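Local structure of CSP3 (Bacillus subtilis, 5FIG) at residues B[11-22]-B[88-99]. The protein probably stores copper(I) in the cytosol, binding many of the ions and so protecting the bacterium against copper toxicity. Residues are numbered along the deposited sequence; the frame is centred on the assembly and turned at random.
Sequences ACIDCMKACNHC and HCQACAKACFTC
Ala18 and Ala95 meet methyl to methyl, CB to CB at 3.8 Å, bumps small enough to let the axes of segments 11-22 and 89-99, which run roughly antiparallel, approach to 8.6 Å. Each methyl settles on the opposite backbone: Ala18 CB lies 3.9 Å from Cys92 CA, while Ala95 CB sits over Cys15 CA. Beside this alanine seam the cysteines interleave. Cys15, Cys22, Cys92 and Cys99 hold SG anti to the backbone N (chi1 -173° to -177°), which lays each sulfur across the other helix. Thus Cys99 SG slides over Cys12 to lie 3.6 Å from Cys12 SG, and Cys92 SG comes equally close to Cys19 SG. Cys22 SG pairs with Cys89 SG, and Cys96 SG rests in the notch over the sulfurs of Cys15 and Cys19, 3.8 Å from each SG. These are van der Waals contacts, not disulfides. Toward the start of segment 11-22 a water donates to both Ala11 O and Ala95 O, bridging the backbones.

At the other end, the N-cap residue His88 turns its ring edge to helix 11-22, CD2 3.5 Å from Ala18 O, which lies near the ring plane, while Ala91 CB covers one face. The edge of the His21 ring points at the His88 face, planes at 73°. With an alanine in its place, the edge contact with Ala18 O would probably be lost and His21 left without its T-shaped partner.

Cys74 of helix 63-81 touches Cys15 and Cys99, Cys77 touches Cys19 and Cys96, and Asp42 of helix 36-57 touches Cys22 and Cys92. Such a cysteine-lined core within an antiparallel four-helix bundle is characteristic of Csp copper-storage proteins, here apo, its thiols probably the copper(I) ligands.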
loop_
_atom_site.group_PDB
_atom_site.type_symbol
_atom_site.label_atom_id
_atom_site.label_comp_id
_atom_site.label_asym_id
_atom_site.label_seq_id
_atom_site.Cartn_x
_atom_site.Cartn_y
_atom_site.Cartn_z
ATOM N N ALA B 11 -10.047 -14.000 5.901
ATOM C CA ALA B 11 -9.820 -13.441 7.245
ATOM C C ALA B 11 -9.075 -12.122 7.237
ATOM O O ALA B 11 -9.412 -11.213 8.001
ATOM C CB ALA B 11 -9.110 -14.427 8.115
ATOM N N CYS B 12 -8.088 -11.991 6.352
ATOM C CA CYS B 12 -7.368 -10.725 6.197
ATOM C C CYS B 12 -8.293 -9.622 5.659
ATOM O O CYS B 12 -8.269 -8.462 6.145
ATOM C CB CYS B 12 -6.172 -10.865 5.245
ATOM S SG CYS B 12 -4.810 -11.811 5.935
ATOM N N ILE B 13 -9.107 -9.967 4.687
ATOM C CA ILE B 13 -10.067 -8.977 4.106
ATOM C C ILE B 13 -11.040 -8.514 5.222
ATOM O O ILE B 13 -11.370 -7.357 5.353
ATOM C CB ILE B 13 -10.792 -9.578 2.891
ATOM C CG1 ILE B 13 -9.797 -9.728 1.727
ATOM C CG2 ILE B 13 -12.001 -8.740 2.507
ATOM C CD1 ILE B 13 -10.279 -10.606 0.620
ATOM N N ASP B 14 -11.562 -9.488 6.012
ATOM C CA ASP B 14 -12.457 -9.152 7.107
ATOM C C ASP B 14 -11.806 -8.288 8.170
ATOM O O ASP B 14 -12.447 -7.448 8.809
ATOM C CB ASP B 14 -13.046 -10.455 7.744
ATOM C CG ASP B 14 -14.011 -11.194 6.835
ATOM O OD1 ASP B 14 -14.462 -10.658 5.832
ATOM O OD2 ASP B 14 -14.353 -12.363 7.077
ATOM N N CYS B 15 -10.530 -8.557 8.439
ATOM C CA CYS B 15 -9.805 -7.815 9.436
ATOM C C CYS B 15 -9.592 -6.358 8.946
ATOM O O CYS B 15 -9.711 -5.418 9.709
ATOM C CB CYS B 15 -8.518 -8.525 9.761
ATOM S SG CYS B 15 -7.606 -7.762 11.102
ATOM N N MET B 16 -9.211 -6.209 7.691
ATOM C CA MET B 16 -9.078 -4.876 7.067
ATOM C C MET B 16 -10.334 -4.088 7.226
ATOM O O MET B 16 -10.301 -2.927 7.594
ATOM C CB MET B 16 -8.751 -5.016 5.608
ATOM C CG MET B 16 -8.170 -3.882 4.854
ATOM S SD MET B 16 -8.147 -4.455 3.147
ATOM C CE MET B 16 -8.064 -2.860 2.384
ATOM N N LYS B 17 -11.459 -4.717 6.888
ATOM C CA LYS B 17 -12.724 -4.054 7.020
ATOM C C LYS B 17 -12.917 -3.573 8.456
ATOM O O LYS B 17 -13.328 -2.472 8.710
ATOM C CB LYS B 17 -13.851 -5.011 6.609
ATOM C CG LYS B 17 -15.233 -4.440 6.737
ATOM C CD LYS B 17 -16.283 -5.440 6.268
ATOM C CE LYS B 17 -17.655 -4.817 6.421
ATOM N NZ LYS B 17 -18.786 -5.749 6.144
ATOM N N ALA B 18 -12.741 -4.484 9.400
ATOM C CA ALA B 18 -13.006 -4.145 10.805
ATOM C C ALA B 18 -12.090 -3.062 11.350
ATOM O O ALA B 18 -12.523 -2.163 12.057
ATOM C CB ALA B 18 -12.907 -5.417 11.677
ATOM N N CYS B 19 -10.815 -3.155 11.001
ATOM C CA CYS B 19 -9.800 -2.163 11.402
ATOM C C CYS B 19 -10.064 -0.831 10.792
ATOM O O CYS B 19 -10.012 0.206 11.492
ATOM C CB CYS B 19 -8.357 -2.631 10.994
ATOM S SG CYS B 19 -7.743 -3.963 12.070
ATOM N N ASN B 20 -10.400 -0.812 9.496
ATOM C CA ASN B 20 -10.740 0.484 8.856
ATOM C C ASN B 20 -12.014 1.128 9.437
ATOM O O ASN B 20 -12.100 2.326 9.616
ATOM C CB ASN B 20 -10.862 0.324 7.335
ATOM C CG ASN B 20 -9.529 0.186 6.650
ATOM O OD1 ASN B 20 -8.570 0.747 7.117
ATOM N ND2 ASN B 20 -9.459 -0.564 5.538
ATOM N N HIS B 21 -13.033 0.299 9.697
ATOM C CA HIS B 21 -14.213 0.778 10.370
ATOM C C HIS B 21 -13.940 1.328 11.767
ATOM O O HIS B 21 -14.486 2.370 12.144
ATOM C CB HIS B 21 -15.296 -0.339 10.419
ATOM C CG HIS B 21 -15.951 -0.543 9.083
ATOM N ND1 HIS B 21 -16.758 -1.633 8.832
ATOM C CD2 HIS B 21 -15.885 0.143 7.901
ATOM C CE1 HIS B 21 -17.205 -1.594 7.590
ATOM N NE2 HIS B 21 -16.700 -0.524 7.001
ATOM N N CYS B 22 -13.148 0.612 12.532
ATOM C CA CYS B 22 -12.770 1.024 13.866
ATOM C C CYS B 22 -11.985 2.350 13.826
ATOM O O CYS B 22 -12.223 3.265 14.616
ATOM C CB CYS B 22 -11.943 -0.101 14.534
ATOM S SG CYS B 22 -11.525 0.117 16.269
ATOM N N HIS B 88 -16.743 0.045 17.552
ATOM C CA HIS B 88 -16.411 -1.189 16.816
ATOM C C HIS B 88 -15.127 -1.881 17.334
ATOM O O HIS B 88 -14.569 -2.705 16.634
ATOM C CB HIS B 88 -16.268 -0.868 15.303
ATOM C CG HIS B 88 -16.469 -2.032 14.381
ATOM N ND1 HIS B 88 -17.706 -2.625 14.197
ATOM C CD2 HIS B 88 -15.606 -2.688 13.554
ATOM C CE1 HIS B 88 -17.598 -3.606 13.315
ATOM N NE2 HIS B 88 -16.346 -3.655 12.900
ATOM N N CYS B 89 -14.651 -1.530 18.532
ATOM C CA CYS B 89 -13.369 -2.048 19.023
ATOM C C CYS B 89 -13.396 -3.545 19.398
ATOM O O CYS B 89 -12.464 -4.272 19.078
ATOM C CB CYS B 89 -12.889 -1.236 20.215
ATOM S SG CYS B 89 -12.310 0.426 19.835
ATOM N N GLN B 90 -14.469 -4.015 20.042
ATOM C CA GLN B 90 -14.571 -5.452 20.335
ATOM C C GLN B 90 -14.686 -6.332 19.053
ATOM O O GLN B 90 -14.054 -7.364 18.949
ATOM C CB GLN B 90 -15.730 -5.734 21.290
ATOM C CG GLN B 90 -15.521 -5.155 22.681
ATOM C CD GLN B 90 -14.299 -5.740 23.388
ATOM O OE1 GLN B 90 -14.225 -6.947 23.600
ATOM N NE2 GLN B 90 -13.341 -4.888 23.768
ATOM N N ALA B 91 -15.443 -5.875 18.059
ATOM C CA ALA B 91 -15.515 -6.530 16.764
ATOM C C ALA B 91 -14.168 -6.544 16.072
ATOM O O ALA B 91 -13.807 -7.517 15.398
ATOM C CB ALA B 91 -16.550 -5.815 15.844
ATOM N N CYS B 92 -13.464 -5.418 16.142
ATOM C CA CYS B 92 -12.157 -5.334 15.554
ATOM C C CYS B 92 -11.201 -6.320 16.208
ATOM O O CYS B 92 -10.546 -7.060 15.525
ATOM C CB CYS B 92 -11.616 -3.916 15.671
ATOM S SG CYS B 92 -10.029 -3.728 14.889
ATOM N N ALA B 93 -11.231 -6.389 17.544
ATOM C CA ALA B 93 -10.398 -7.358 18.260
ATOM C C ALA B 93 -10.656 -8.802 17.849
ATOM O O ALA B 93 -9.731 -9.571 17.567
ATOM C CB ALA B 93 -10.568 -7.201 19.758
ATOM N N LYS B 94 -11.916 -9.171 17.764
ATOM C CA LYS B 94 -12.247 -10.484 17.296
ATOM C C LYS B 94 -11.721 -10.816 15.898
ATOM O O LYS B 94 -11.199 -11.868 15.667
ATOM C CB LYS B 94 -13.749 -10.638 17.281
ATOM C CG LYS B 94 -14.277 -12.014 16.975
ATOM C CD LYS B 94 -15.803 -12.046 17.188
ATOM C CE LYS B 94 -16.298 -13.452 17.219
ATOM N NZ LYS B 94 -17.495 -13.603 16.347
ATOM N N ALA B 95 -11.946 -9.907 14.963
ATOM C CA ALA B 95 -11.465 -10.110 13.586
ATOM C C ALA B 95 -9.955 -10.178 13.559
ATOM O O ALA B 95 -9.399 -10.934 12.785
ATOM C CB ALA B 95 -11.977 -9.016 12.659
ATOM N N CYS B 96 -9.297 -9.367 14.389
ATOM C CA CYS B 96 -7.831 -9.415 14.474
ATOM C C CYS B 96 -7.318 -10.759 14.953
ATOM O O CYS B 96 -6.370 -11.306 14.390
ATOM C CB CYS B 96 -7.318 -8.298 15.385
ATOM S SG CYS B 96 -7.356 -6.666 14.685
ATOM N N PHE B 97 -7.938 -11.293 15.976
ATOM C CA PHE B 97 -7.474 -12.558 16.503
ATOM C C PHE B 97 -7.723 -13.703 15.529
ATOM O O PHE B 97 -6.910 -14.605 15.408
ATOM C CB PHE B 97 -8.051 -12.810 17.882
ATOM C CG PHE B 97 -7.553 -11.842 18.937
ATOM C CD1 PHE B 97 -6.200 -11.657 19.167
ATOM C CD2 PHE B 97 -8.470 -11.199 19.786
ATOM C CE1 PHE B 97 -5.758 -10.799 20.174
ATOM C CE2 PHE B 97 -8.032 -10.328 20.785
ATOM C CZ PHE B 97 -6.687 -10.121 20.969
ATOM N N THR B 98 -8.851 -13.654 14.827
ATOM C CA THR B 98 -9.116 -14.640 13.811
ATOM C C THR B 98 -8.083 -14.603 12.716
ATOM O O THR B 98 -7.645 -15.624 12.216
ATOM C CB THR B 98 -10.549 -14.427 13.252
ATOM O OG1 THR B 98 -11.457 -14.726 14.307
ATOM C CG2 THR B 98 -10.801 -15.321 12.043
ATOM N N CYS B 99 -7.779 -13.388 12.269
ATOM C CA CYS B 99 -6.810 -13.208 11.228
ATOM C C CYS B 99 -5.422 -13.698 11.693
ATOM O O CYS B 99 -4.764 -14.386 10.935
ATOM C CB CYS B 99 -6.779 -11.761 10.799
ATOM S SG CYS B 99 -5.715 -11.503 9.385
HETATM O O HOH W 1 -10.774 -11.777 10.462
#